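Putative hemin storage protein (Bordetella bronchiseptica, PDB 6AU1) cleaves deacetylated poly-beta-1,6-N-acetyl-D-glucosamine, a biofilm polysaccharide, through the glycoside hydrolase domain that makes up this chain. Local coordinates at residues A[95-100]-A[210-215]; A[127-132]-A[163-168]. All coordinates share one frame; numbering follows the deposited sequence.

Interaction 1. Residues A[95-100]-A[210-215]; sequences PVLTFS and IDFTMH
V96 and T213 mark the closest backbone approach, with V96 CA and T213 CA 7.2 Å apart, where an irregular loop at 95-100 meets the side of helix 195-223. The contact is small, buried and mostly apolar. V96 and F212 carry most of it. The F212 side chain leaves the helix with CG anti to its backbone N (chi1 -178°), and this sends the ring out toward the loop. The V96 and F212 side chains point opposite ways as they pass. V96 CG1 meets the ring at its CD2-CE2 side, close to the ring plane, 3.8 Å from F212 CD2. The same methyl also reaches T213 CG2 at 4.0 Å. L97 adds its CD2 methyl, which approaches F212 CE2 at a slant.

The carbonyl of V96 also takes part. V96 O lies at the ring edge of F212, near the ring plane and 3.6 Å from CE2. It lies at the ring edge of F99 too. This oxygen is buried and has no hydrogen-bond partner in the model. The slightly positive ring hydrogens may partly compensate.

T213 turns its hydroxyl away from the loop. With chi1 at 65°, OG1 is turned back along the helix and bonds to I210 O at 2.7 Å. I210 O also accepts from M214 N. T213 OG1 has a further partner in Y260 OH. This leaves the methyl of T213 to face V96.

D162 holds the loop by accepting from the backbone N atoms of V96, L97 and T98. F212 also packs on H138 and I141 of helix 135-151. V96 and T213 both rest on F159 of strand 156-159. The contact thus joins the loop that follows strand 89-94 to helix 195-223, in a barrel of parallel strands ringed by helices.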
# COMPACT_ATOMS: atom_id res chain seq x y z
N PRO A 95 6.92 0.88 -1.08
CA PRO A 95 6.91 0.99 0.39
C PRO A 95 7.11 2.42 0.84
O PRO A 95 7.70 3.23 0.13
CB PRO A 95 8.11 0.13 0.82
CG PRO A 95 8.38 -0.79 -0.35
CD PRO A 95 8.04 0.06 -1.56
N VAL A 96 6.63 2.73 2.03
CA VAL A 96 6.88 4.01 2.64
C VAL A 96 8.17 3.95 3.46
O VAL A 96 8.94 4.92 3.49
CB VAL A 96 5.70 4.42 3.55
CG1 VAL A 96 5.96 5.80 4.17
CG2 VAL A 96 4.38 4.42 2.74
N LEU A 97 8.39 2.82 4.13
CA LEU A 97 9.48 2.68 5.11
C LEU A 97 10.40 1.49 4.87
O LEU A 97 11.60 1.56 5.20
CB LEU A 97 8.90 2.53 6.52
CG LEU A 97 7.97 3.63 7.03
CD1 LEU A 97 7.55 3.24 8.44
CD2 LEU A 97 8.67 4.99 7.00
N THR A 98 9.87 0.38 4.34
CA THR A 98 10.67 -0.86 4.28
C THR A 98 11.60 -0.89 3.07
O THR A 98 11.21 -1.31 1.98
CB THR A 98 9.79 -2.13 4.24
OG1 THR A 98 8.93 -2.11 3.08
CG2 THR A 98 8.95 -2.27 5.50
N PHE A 99 12.83 -0.43 3.29
CA PHE A 99 13.91 -0.54 2.32
C PHE A 99 15.11 -1.09 3.04
O PHE A 99 15.66 -0.42 3.91
CB PHE A 99 14.21 0.81 1.67
CG PHE A 99 13.05 1.40 0.96
CD1 PHE A 99 12.78 1.04 -0.37
CD2 PHE A 99 12.19 2.29 1.61
CE1 PHE A 99 11.68 1.58 -1.03
CE2 PHE A 99 11.10 2.83 0.95
CZ PHE A 99 10.84 2.48 -0.38
N SER A 100 15.52 -2.30 2.69
CA SER A 100 16.65 -2.94 3.34
C SER A 100 17.94 -2.59 2.60
O SER A 100 18.47 -3.38 1.83
CB SER A 100 16.44 -4.46 3.42
OG SER A 100 15.34 -4.75 4.27
N ILE A 210 1.53 10.46 7.71
CA ILE A 210 0.84 11.10 6.59
C ILE A 210 1.68 12.25 6.02
O ILE A 210 1.84 12.37 4.80
CB ILE A 210 -0.54 11.62 6.99
CG1 ILE A 210 -1.48 10.44 7.28
CG2 ILE A 210 -1.11 12.52 5.90
CD1 ILE A 210 -2.83 10.84 7.93
N ASP A 211 2.22 13.09 6.91
CA ASP A 211 3.03 14.22 6.48
C ASP A 211 4.25 13.73 5.71
O ASP A 211 4.65 14.35 4.72
CB ASP A 211 3.45 15.08 7.67
CG ASP A 211 2.31 15.91 8.21
OD1 ASP A 211 1.28 16.04 7.51
OD2 ASP A 211 2.44 16.45 9.34
N PHE A 212 4.82 12.62 6.17
CA PHE A 212 5.98 12.04 5.48
C PHE A 212 5.58 11.63 4.06
O PHE A 212 6.32 11.92 3.10
CB PHE A 212 6.54 10.84 6.24
CG PHE A 212 7.75 10.23 5.60
CD1 PHE A 212 8.85 11.01 5.28
CD2 PHE A 212 7.79 8.87 5.32
CE1 PHE A 212 9.98 10.44 4.69
CE2 PHE A 212 8.91 8.28 4.74
CZ PHE A 212 10.01 9.07 4.42
N THR A 213 4.42 10.99 3.92
CA THR A 213 3.99 10.61 2.56
C THR A 213 3.69 11.85 1.72
O THR A 213 3.84 11.81 0.51
CB THR A 213 2.77 9.67 2.55
OG1 THR A 213 1.62 10.34 3.09
CG2 THR A 213 3.07 8.37 3.31
N MET A 214 3.28 12.95 2.34
CA MET A 214 3.04 14.18 1.57
C MET A 214 4.36 14.77 1.09
O MET A 214 4.42 15.37 0.02
CB MET A 214 2.27 15.20 2.39
CG MET A 214 0.84 14.79 2.74
SD MET A 214 -0.19 14.53 1.27
CE MET A 214 -0.20 12.75 1.18
N HIS A 215 5.42 14.60 1.89
CA HIS A 215 6.77 14.99 1.48
C HIS A 215 7.21 14.18 0.26
O HIS A 215 7.73 14.75 -0.71
CB HIS A 215 7.75 14.79 2.65
CG HIS A 215 9.20 14.92 2.28
ND1 HIS A 215 9.81 16.13 2.02
CD2 HIS A 215 10.18 13.98 2.17
CE1 HIS A 215 11.08 15.93 1.74
NE2 HIS A 215 11.33 14.63 1.83

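Interaction 2. Residues A[127-132]-A[163-168]; sequences PTRLSP and AVLDDT
R129 reaches V164 by a folded side chain: CG lies anti to the carbonyl carbon (chi1 -77°), and the chain then bends about CG-CD (chi3 -61°). The bend turns the guanidinium toward the V164 carbonyl, beside which CD already lies. R129 NH1 donates to V164 O at 2.9 Å, with an N-H...O angle of 146°. The oxygen lies near the guanidinium plane, at its edge. Seen from the carbonyl, however, the donor sits above the plane and off the lone pairs. R129 CD adds a contact of 3.6 Å to V164 O. The end of L165 closes in beside the same nitrogen, with CD2 3.9 Å from R129 NH1.

Further along, D166 forms an Asx turn. Its OD1 accepts from T168 N at 2.8 Å and from T168 OG1 at 2.7 Å. Both donors come from the same face of the carboxylate, one on the anti side and one on the syn side.

The contact joins the loop between strand 89-94 and helix 135-151 to the loop after strand 156-159; both loops follow barrel strands. R129 has other partners: NE donates to S126 O, and NH2 forms a salt bridge with E169 OE1. E169 also accepts from D166 N through OE2. Bonds from NE, NH1 and NH2 thus fix the rotation of the guanidinium. E169 probably balances much of the charge of this buried arginine.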
# COMPACT_ATOMS: atom_id res chain seq x y z
N PRO A 127 10.21 -5.76 10.73
CA PRO A 127 11.38 -5.25 11.46
C PRO A 127 12.28 -4.37 10.60
O PRO A 127 13.11 -3.65 11.15
CB PRO A 127 12.13 -6.52 11.88
CG PRO A 127 11.13 -7.62 11.78
CD PRO A 127 10.17 -7.23 10.70
N THR A 128 12.13 -4.44 9.27
CA THR A 128 12.98 -3.67 8.36
C THR A 128 12.47 -2.26 8.06
O THR A 128 13.12 -1.53 7.30
CB THR A 128 13.15 -4.40 7.00
OG1 THR A 128 11.90 -4.35 6.29
CG2 THR A 128 13.58 -5.86 7.21
N ARG A 129 11.31 -1.87 8.62
CA ARG A 129 10.85 -0.49 8.44
C ARG A 129 11.93 0.49 8.88
O ARG A 129 12.35 0.48 10.05
CB ARG A 129 9.57 -0.21 9.26
CG ARG A 129 8.26 -0.77 8.68
CD ARG A 129 7.18 -0.78 9.79
NE ARG A 129 7.63 -1.65 10.89
CZ ARG A 129 7.26 -1.53 12.16
NH1 ARG A 129 6.39 -0.59 12.52
NH2 ARG A 129 7.75 -2.36 13.07
N LEU A 130 12.38 1.34 7.97
CA LEU A 130 13.28 2.42 8.36
C LEU A 130 12.51 3.40 9.24
O LEU A 130 11.29 3.57 9.08
CB LEU A 130 13.85 3.13 7.13
CG LEU A 130 14.83 2.29 6.30
CD1 LEU A 130 15.20 3.03 5.02
CD2 LEU A 130 16.08 2.02 7.15
N SER A 131 13.20 4.04 10.17
CA SER A 131 12.58 5.07 11.01
C SER A 131 12.44 6.40 10.28
O SER A 131 13.44 7.04 9.96
CB SER A 131 13.39 5.29 12.28
OG SER A 131 12.79 6.33 13.05
N PRO A 132 11.20 6.85 10.05
CA PRO A 132 11.05 8.14 9.37
C PRO A 132 11.40 9.32 10.29
O PRO A 132 11.39 10.46 9.84
CB PRO A 132 9.57 8.17 8.98
CG PRO A 132 8.91 7.36 10.07
CD PRO A 132 9.90 6.26 10.41
N ALA A 163 3.50 1.02 6.04
CA ALA A 163 3.48 2.22 6.86
C ALA A 163 2.53 2.05 8.05
O ALA A 163 1.40 2.55 8.07
CB ALA A 163 3.09 3.43 6.01
N VAL A 164 3.01 1.30 9.04
CA VAL A 164 2.29 1.08 10.28
C VAL A 164 3.26 1.30 11.43
O VAL A 164 4.46 1.10 11.27
CB VAL A 164 1.70 -0.36 10.40
CG1 VAL A 164 0.56 -0.56 9.42
CG2 VAL A 164 2.79 -1.42 10.21
N LEU A 165 2.72 1.71 12.58
CA LEU A 165 3.47 1.77 13.83
C LEU A 165 2.56 1.26 14.94
O LEU A 165 1.38 1.62 14.97
CB LEU A 165 3.90 3.21 14.15
CG LEU A 165 4.92 3.87 13.22
CD1 LEU A 165 5.02 5.36 13.52
CD2 LEU A 165 6.29 3.20 13.36
N ASP A 166 3.05 0.41 15.84
CA ASP A 166 2.16 -0.03 16.91
C ASP A 166 2.35 0.82 18.16
O ASP A 166 3.04 1.84 18.11
CB ASP A 166 2.32 -1.53 17.20
CG ASP A 166 3.66 -1.90 17.81
OD1 ASP A 166 4.28 -1.09 18.52
OD2 ASP A 166 4.09 -3.05 17.59
N ASP A 167 1.71 0.43 19.26
CA ASP A 167 1.68 1.31 20.43
C ASP A 167 2.92 1.15 21.31
O ASP A 167 2.96 1.67 22.43
CB ASP A 167 0.39 1.07 21.24
CG ASP A 167 0.19 -0.39 21.62
OD1 ASP A 167 1.00 -1.25 21.22
OD2 ASP A 167 -0.81 -0.67 22.32
N THR A 168 3.94 0.47 20.79
CA THR A 168 5.26 0.39 21.44
C THR A 168 6.35 1.03 20.58
O THR A 168 7.54 0.96 20.91
CB THR A 168 5.67 -1.07 21.75
OG1 THR A 168 5.93 -1.76 20.51
CG2 THR A 168 4.57 -1.79 22.52

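Overall arrangement
In sequence, both segments of interaction 2 fall between those of interaction 1; the centres lie 10 Å apart. The two loop segments 95-100 and 127-132 touch directly. L97 O probably accepts a hydrogen bond from L130 N at 2.9 Å. T98 CG2 packs on R129 CG at 3.6 Å. Both segments belong to the long excursion between strand 89-94 and helix 135-151. Residues 163-168 follow strand 156-159. These loops lie at the C-terminal end of a TIM barrel, where such enzymes carry their active sites. A bound 1,2-ethanediol about 4 Å from the V164 side chain, probably from the crystallisation liquor, may mark a pocket there.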